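Local coordinates for protein putative aspartate aminotransferase (Thermus thermophilus, PDB 1IUG) that probably transfers amino groups between amino acids and 2-oxo acids, using pyridoxal 5'-phosphate as its cofactor, at residues A[261-274]-A[277-290]. Sequence-based numbering, arbitrary orientation.
Sequences NALLYGVGEEGGLR and PKRFSPAVAAFYLP
Tyr265 OH accepts the backbone N-H of Ala286 at 2.9 Å between N and OH, and the N-H...O angle of 163° makes this a nearly straight bond. The same hydroxyl meets water 1, which probably donates to Val284 O at least part of the time; that carbonyl also receives Asn261 ND2. The amide bond is less regular, 3.2 Å between ND2 and Val284 O: the oxygen lies close to the Asn261 amide plane, whereas ND2 stands well above the Val284 carbonyl plane, not on a lone pair. With CG anti to the backbone N (chi1 -159°), the asparagine drops from the helix toward the 281-284 beta turn that leads into the strand.

The phenol ring is sandwiched. Ala285 CB sits 3.9 Å from the centroid of the Tyr265 ring, a CH-pi contact over one face, while Phe280 points its edge at the opposite face in a T-shaped pair with planes at 79°. Tyr265 then presents its own edge to the Phe287 ring in an offset edge-to-face pair, completing an aromatic cluster. This packs the C-terminal end of helix 250-270 on strand 285-288 of the five-stranded mixed sheet, consistent with the small C-terminal domain of fold-type I aminotransferases, the two short axes 8.6 Å apart and nearly parallel; Ala286, whose side chain points away from the helix, touches Arg322, predicted to bind substrate.

Beyond the helix, a Schellman motif with Gly272 at positive phi turns the chain back, Leu273 N bonding to Gly268 O and Gly272 N to Glu269 O, and Leu273 reaches the strand. Its CD1 makes a CH-pi contact 4.2 Å from the Phe287 ring centroid, and Phe321 of the adjacent strand also meets that ring. Leu273 CD2 presses tightly on Pro290 CG, at 3.4 Å. Tyr288 N donates to Arg274 O over 2.9 Å, and water 2 links Arg274 N to Tyr288 O.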
loop_
_atom_site.group_PDB
_atom_site.type_symbol
_atom_site.label_atom_id
_atom_site.label_comp_id
_atom_site.label_asym_id
_atom_site.label_seq_id
_atom_site.Cartn_x
_atom_site.Cartn_y
_atom_site.Cartn_z
ATOM N N ASN A 261 -25.442 14.400 6.067
ATOM C CA ASN A 261 -24.926 15.310 5.056
ATOM C C ASN A 261 -25.945 16.400 4.738
ATOM O O ASN A 261 -25.581 17.564 4.554
ATOM C CB ASN A 261 -24.555 14.549 3.783
ATOM C CG ASN A 261 -23.569 15.311 2.923
ATOM O OD1 ASN A 261 -22.489 15.681 3.384
ATOM N ND2 ASN A 261 -23.933 15.551 1.669
ATOM N N ALA A 262 -27.221 16.013 4.686
ATOM C CA ALA A 262 -28.305 16.951 4.409
ATOM C C ALA A 262 -28.391 17.958 5.555
ATOM O O ALA A 262 -28.792 19.107 5.362
ATOM C CB ALA A 262 -29.619 16.205 4.262
ATOM N N LEU A 263 -28.002 17.508 6.746
ATOM C CA LEU A 263 -27.999 18.349 7.938
ATOM C C LEU A 263 -26.990 19.485 7.751
ATOM O O LEU A 263 -27.260 20.629 8.120
ATOM C CB LEU A 263 -27.630 17.512 9.166
ATOM C CG LEU A 263 -27.608 18.216 10.524
ATOM C CD1 LEU A 263 -29.018 18.662 10.904
ATOM C CD2 LEU A 263 -27.043 17.278 11.577
ATOM N N LEU A 264 -25.839 19.165 7.158
ATOM C CA LEU A 264 -24.789 20.154 6.911
ATOM C C LEU A 264 -25.208 21.173 5.853
ATOM O O LEU A 264 -24.946 22.368 6.001
ATOM C CB LEU A 264 -23.489 19.469 6.492
ATOM C CG LEU A 264 -22.845 18.535 7.520
ATOM C CD1 LEU A 264 -21.597 17.904 6.925
ATOM C CD2 LEU A 264 -22.517 19.298 8.790
ATOM N N TYR A 265 -25.841 20.700 4.783
ATOM C CA TYR A 265 -26.311 21.589 3.724
ATOM C C TYR A 265 -27.430 22.483 4.239
ATOM O O TYR A 265 -27.538 23.639 3.836
ATOM C CB TYR A 265 -26.791 20.798 2.506
ATOM C CG TYR A 265 -25.689 20.471 1.518
ATOM C CD1 TYR A 265 -25.362 19.148 1.223
ATOM C CD2 TYR A 265 -24.984 21.487 0.867
ATOM C CE1 TYR A 265 -24.367 18.843 0.306
ATOM C CE2 TYR A 265 -23.981 21.193 -0.054
ATOM C CZ TYR A 265 -23.679 19.868 -0.329
ATOM O OH TYR A 265 -22.685 19.562 -1.231
ATOM N N GLY A 266 -28.242 21.950 5.152
ATOM C CA GLY A 266 -29.333 22.723 5.720
ATOM C C GLY A 266 -28.813 23.930 6.484
ATOM O O GLY A 266 -29.300 25.043 6.307
ATOM N N VAL A 267 -27.796 23.707 7.311
ATOM C CA VAL A 267 -27.186 24.768 8.111
ATOM C C VAL A 267 -26.509 25.824 7.239
ATOM O O VAL A 267 -26.650 27.024 7.486
ATOM C CB VAL A 267 -26.154 24.189 9.104
ATOM C CG1 VAL A 267 -25.428 25.307 9.836
ATOM C CG2 VAL A 267 -26.846 23.267 10.095
ATOM N N GLY A 268 -25.772 25.374 6.226
ATOM C CA GLY A 268 -25.083 26.292 5.336
ATOM C C GLY A 268 -26.024 27.160 4.519
ATOM O O GLY A 268 -25.801 28.364 4.379
ATOM N N GLU A 269 -27.082 26.551 3.988
ATOM C CA GLU A 269 -28.062 27.265 3.179
ATOM C C GLU A 269 -28.830 28.325 3.966
ATOM O O GLU A 269 -29.075 29.415 3.452
ATOM C CB GLU A 269 -29.022 26.285 2.512
ATOM C CG GLU A 269 -28.350 25.422 1.451
ATOM C CD GLU A 269 -29.285 24.400 0.829
ATOM O OE1 GLU A 269 -30.153 23.852 1.547
ATOM O OE2 GLU A 269 -29.144 24.138 -0.383
ATOM N N GLU A 270 -29.203 28.014 5.207
ATOM C CA GLU A 270 -29.915 28.984 6.034
ATOM C C GLU A 270 -28.962 30.129 6.394
ATOM O O GLU A 270 -29.397 31.242 6.689
ATOM C CB GLU A 270 -30.479 28.335 7.304
ATOM C CG GLU A 270 -29.429 27.876 8.303
ATOM C CD GLU A 270 -30.002 27.552 9.675
ATOM O OE1 GLU A 270 -31.040 26.856 9.752
ATOM O OE2 GLU A 270 -29.401 27.991 10.679
ATOM N N GLY A 271 -27.662 29.844 6.353
ATOM C CA GLY A 271 -26.656 30.850 6.649
ATOM C C GLY A 271 -26.286 31.670 5.424
ATOM O O GLY A 271 -25.388 32.511 5.480
ATOM N N GLY A 272 -26.955 31.398 4.305
ATOM C CA GLY A 272 -26.702 32.131 3.077
ATOM C C GLY A 272 -25.611 31.613 2.156
ATOM O O GLY A 272 -25.220 32.315 1.222
ATOM N N LEU A 273 -25.118 30.401 2.398
ATOM C CA LEU A 273 -24.071 29.827 1.556
ATOM C C LEU A 273 -24.671 29.142 0.339
ATOM O O LEU A 273 -25.796 28.646 0.386
ATOM C CB LEU A 273 -23.225 28.820 2.335
ATOM C CG LEU A 273 -22.581 29.267 3.645
ATOM C CD1 LEU A 273 -21.676 28.158 4.144
ATOM C CD2 LEU A 273 -21.789 30.544 3.442
ATOM N N ARG A 274 -23.903 29.101 -0.743
ATOM C CA ARG A 274 -24.350 28.480 -1.981
ATOM C C ARG A 274 -23.654 27.145 -2.232
ATOM O O ARG A 274 -22.426 27.067 -2.213
ATOM C CB ARG A 274 -24.096 29.425 -3.165
ATOM C CG ARG A 274 -25.354 29.839 -3.913
ATOM C CD ARG A 274 -26.069 28.624 -4.493
ATOM N NE ARG A 274 -27.458 28.900 -4.855
ATOM C CZ ARG A 274 -28.379 27.962 -5.062
ATOM N NH1 ARG A 274 -28.067 26.675 -4.948
ATOM N NH2 ARG A 274 -29.624 28.310 -5.365
ATOM N N PRO A 277 -22.412 21.573 -5.995
ATOM C CA PRO A 277 -23.013 20.646 -6.963
ATOM C C PRO A 277 -24.523 20.791 -7.185
ATOM O O PRO A 277 -25.217 21.449 -6.412
ATOM C CB PRO A 277 -22.687 19.291 -6.352
ATOM C CG PRO A 277 -22.892 19.561 -4.890
ATOM C CD PRO A 277 -22.225 20.910 -4.686
ATOM N N LYS A 278 -25.009 20.178 -8.266
ATOM C CA LYS A 278 -26.434 20.173 -8.613
ATOM C C LYS A 278 -26.998 18.869 -8.052
ATOM O O LYS A 278 -28.112 18.824 -7.537
ATOM C CB LYS A 278 -26.631 20.177 -10.137
ATOM C CG LYS A 278 -25.943 21.305 -10.894
ATOM C CD LYS A 278 -26.431 22.680 -10.437
ATOM C CE LYS A 278 -25.749 23.822 -11.200
ATOM N NZ LYS A 278 -24.762 23.359 -12.225
ATOM N N ARG A 279 -26.219 17.803 -8.219
ATOM C CA ARG A 279 -26.548 16.467 -7.737
ATOM C C ARG A 279 -25.717 16.272 -6.479
ATOM O O ARG A 279 -24.489 16.372 -6.515
ATOM C CB ARG A 279 -26.147 15.429 -8.782
ATOM C CG ARG A 279 -27.210 15.097 -9.811
ATOM C CD ARG A 279 -28.454 14.524 -9.163
ATOM N NE ARG A 279 -29.030 13.448 -9.970
ATOM C CZ ARG A 279 -28.531 12.216 -10.050
ATOM N NH1 ARG A 279 -27.434 11.884 -9.377
ATOM N NH2 ARG A 279 -29.147 11.303 -10.789
ATOM N N PHE A 280 -26.383 15.962 -5.376
ATOM C CA PHE A 280 -25.692 15.813 -4.107
ATOM C C PHE A 280 -25.266 14.413 -3.695
ATOM O O PHE A 280 -26.074 13.485 -3.658
ATOM C CB PHE A 280 -26.521 16.457 -2.992
ATOM C CG PHE A 280 -26.899 17.882 -3.272
ATOM C CD1 PHE A 280 -27.989 18.177 -4.091
ATOM C CD2 PHE A 280 -26.151 18.928 -2.749
ATOM C CE1 PHE A 280 -28.324 19.497 -4.386
ATOM C CE2 PHE A 280 -26.475 20.251 -3.035
ATOM C CZ PHE A 280 -27.563 20.537 -3.856
ATOM N N SER A 281 -23.976 14.279 -3.408
ATOM C CA SER A 281 -23.401 13.028 -2.937
ATOM C C SER A 281 -23.451 13.100 -1.414
ATOM O O SER A 281 -23.181 14.151 -0.831
ATOM C CB SER A 281 -21.946 12.906 -3.385
ATOM O OG SER A 281 -21.316 11.813 -2.746
ATOM N N PRO A 282 -23.807 11.990 -0.749
ATOM C CA PRO A 282 -23.882 11.965 0.715
ATOM C C PRO A 282 -22.501 11.949 1.389
ATOM O O PRO A 282 -22.407 11.998 2.611
ATOM C CB PRO A 282 -24.625 10.653 1.002
ATOM C CG PRO A 282 -25.257 10.266 -0.326
ATOM C CD PRO A 282 -24.237 10.703 -1.319
ATOM N N ALA A 283 -21.440 11.886 0.589
ATOM C CA ALA A 283 -20.073 11.820 1.109
ATOM C C ALA A 283 -19.474 13.121 1.627
ATOM O O ALA A 283 -18.579 13.095 2.473
ATOM C CB ALA A 283 -19.147 11.222 0.054
ATOM N N VAL A 284 -19.955 14.253 1.127
ATOM C CA VAL A 284 -19.400 15.539 1.534
ATOM C C VAL A 284 -20.338 16.692 1.191
ATOM O O VAL A 284 -21.189 16.566 0.309
ATOM C CB VAL A 284 -18.017 15.757 0.832
ATOM C CG1 VAL A 284 -18.177 15.694 -0.678
ATOM C CG2 VAL A 284 -17.373 17.073 1.255
ATOM N N ALA A 285 -20.227 17.783 1.948
ATOM C CA ALA A 285 -21.022 18.989 1.718
ATOM C C ALA A 285 -20.053 20.084 1.274
ATOM O O ALA A 285 -19.162 20.485 2.031
ATOM C CB ALA A 285 -21.754 19.405 2.990
ATOM N N ALA A 286 -20.199 20.530 0.028
ATOM C CA ALA A 286 -19.328 21.561 -0.525
ATOM C C ALA A 286 -20.040 22.904 -0.634
ATOM O O ALA A 286 -21.165 22.981 -1.130
ATOM C CB ALA A 286 -18.800 21.124 -1.886
ATOM N N PHE A 287 -19.369 23.960 -0.175
ATOM C CA PHE A 287 -19.934 25.306 -0.201
ATOM C C PHE A 287 -19.022 26.338 -0.842
ATOM O O PHE A 287 -17.797 26.259 -0.728
ATOM C CB PHE A 287 -20.231 25.796 1.221
ATOM C CG PHE A 287 -21.242 24.972 1.959
ATOM C CD1 PHE A 287 -20.840 24.099 2.964
ATOM C CD2 PHE A 287 -22.594 25.085 1.667
ATOM C CE1 PHE A 287 -21.774 23.348 3.671
ATOM C CE2 PHE A 287 -23.538 24.340 2.367
ATOM C CZ PHE A 287 -23.128 23.467 3.373
ATOM N N TYR A 288 -19.631 27.316 -1.506
ATOM C CA TYR A 288 -18.876 28.414 -2.101
ATOM C C TYR A 288 -18.645 29.402 -0.960
ATOM O O TYR A 288 -19.553 29.657 -0.161
ATOM C CB TYR A 288 -19.680 29.108 -3.210
ATOM C CG TYR A 288 -19.591 28.439 -4.559
ATOM C CD1 TYR A 288 -20.694 27.785 -5.109
ATOM C CD2 TYR A 288 -18.406 28.466 -5.294
ATOM C CE1 TYR A 288 -20.621 27.173 -6.359
ATOM C CE2 TYR A 288 -18.320 27.856 -6.545
ATOM C CZ TYR A 288 -19.434 27.212 -7.069
ATOM O OH TYR A 288 -19.355 26.602 -8.300
ATOM N N LEU A 289 -17.422 29.907 -0.848
ATOM C CA LEU A 289 -17.087 30.878 0.187
ATOM C C LEU A 289 -17.851 32.178 -0.047
ATOM O O LEU A 289 -18.039 32.599 -1.190
ATOM C CB LEU A 289 -15.583 31.174 0.178
ATOM C CG LEU A 289 -14.642 30.184 0.865
ATOM C CD1 LEU A 289 -13.207 30.512 0.499
ATOM C CD2 LEU A 289 -14.838 30.238 2.369
ATOM N N PRO A 290 -18.345 32.807 1.034
ATOM C CA PRO A 290 -19.085 34.066 0.901
ATOM C C PRO A 290 -18.160 35.140 0.335
ATOM O O PRO A 290 -16.933 35.039 0.444
ATOM C CB PRO A 290 -19.478 34.387 2.342
ATOM C CG PRO A 290 -19.570 33.040 2.981
ATOM C CD PRO A 290 -18.362 32.334 2.429
HETATM O O HOH W 1 -22.683 17.054 -1.922
HETATM O O HOH W 2 -21.794 31.016 -0.717
#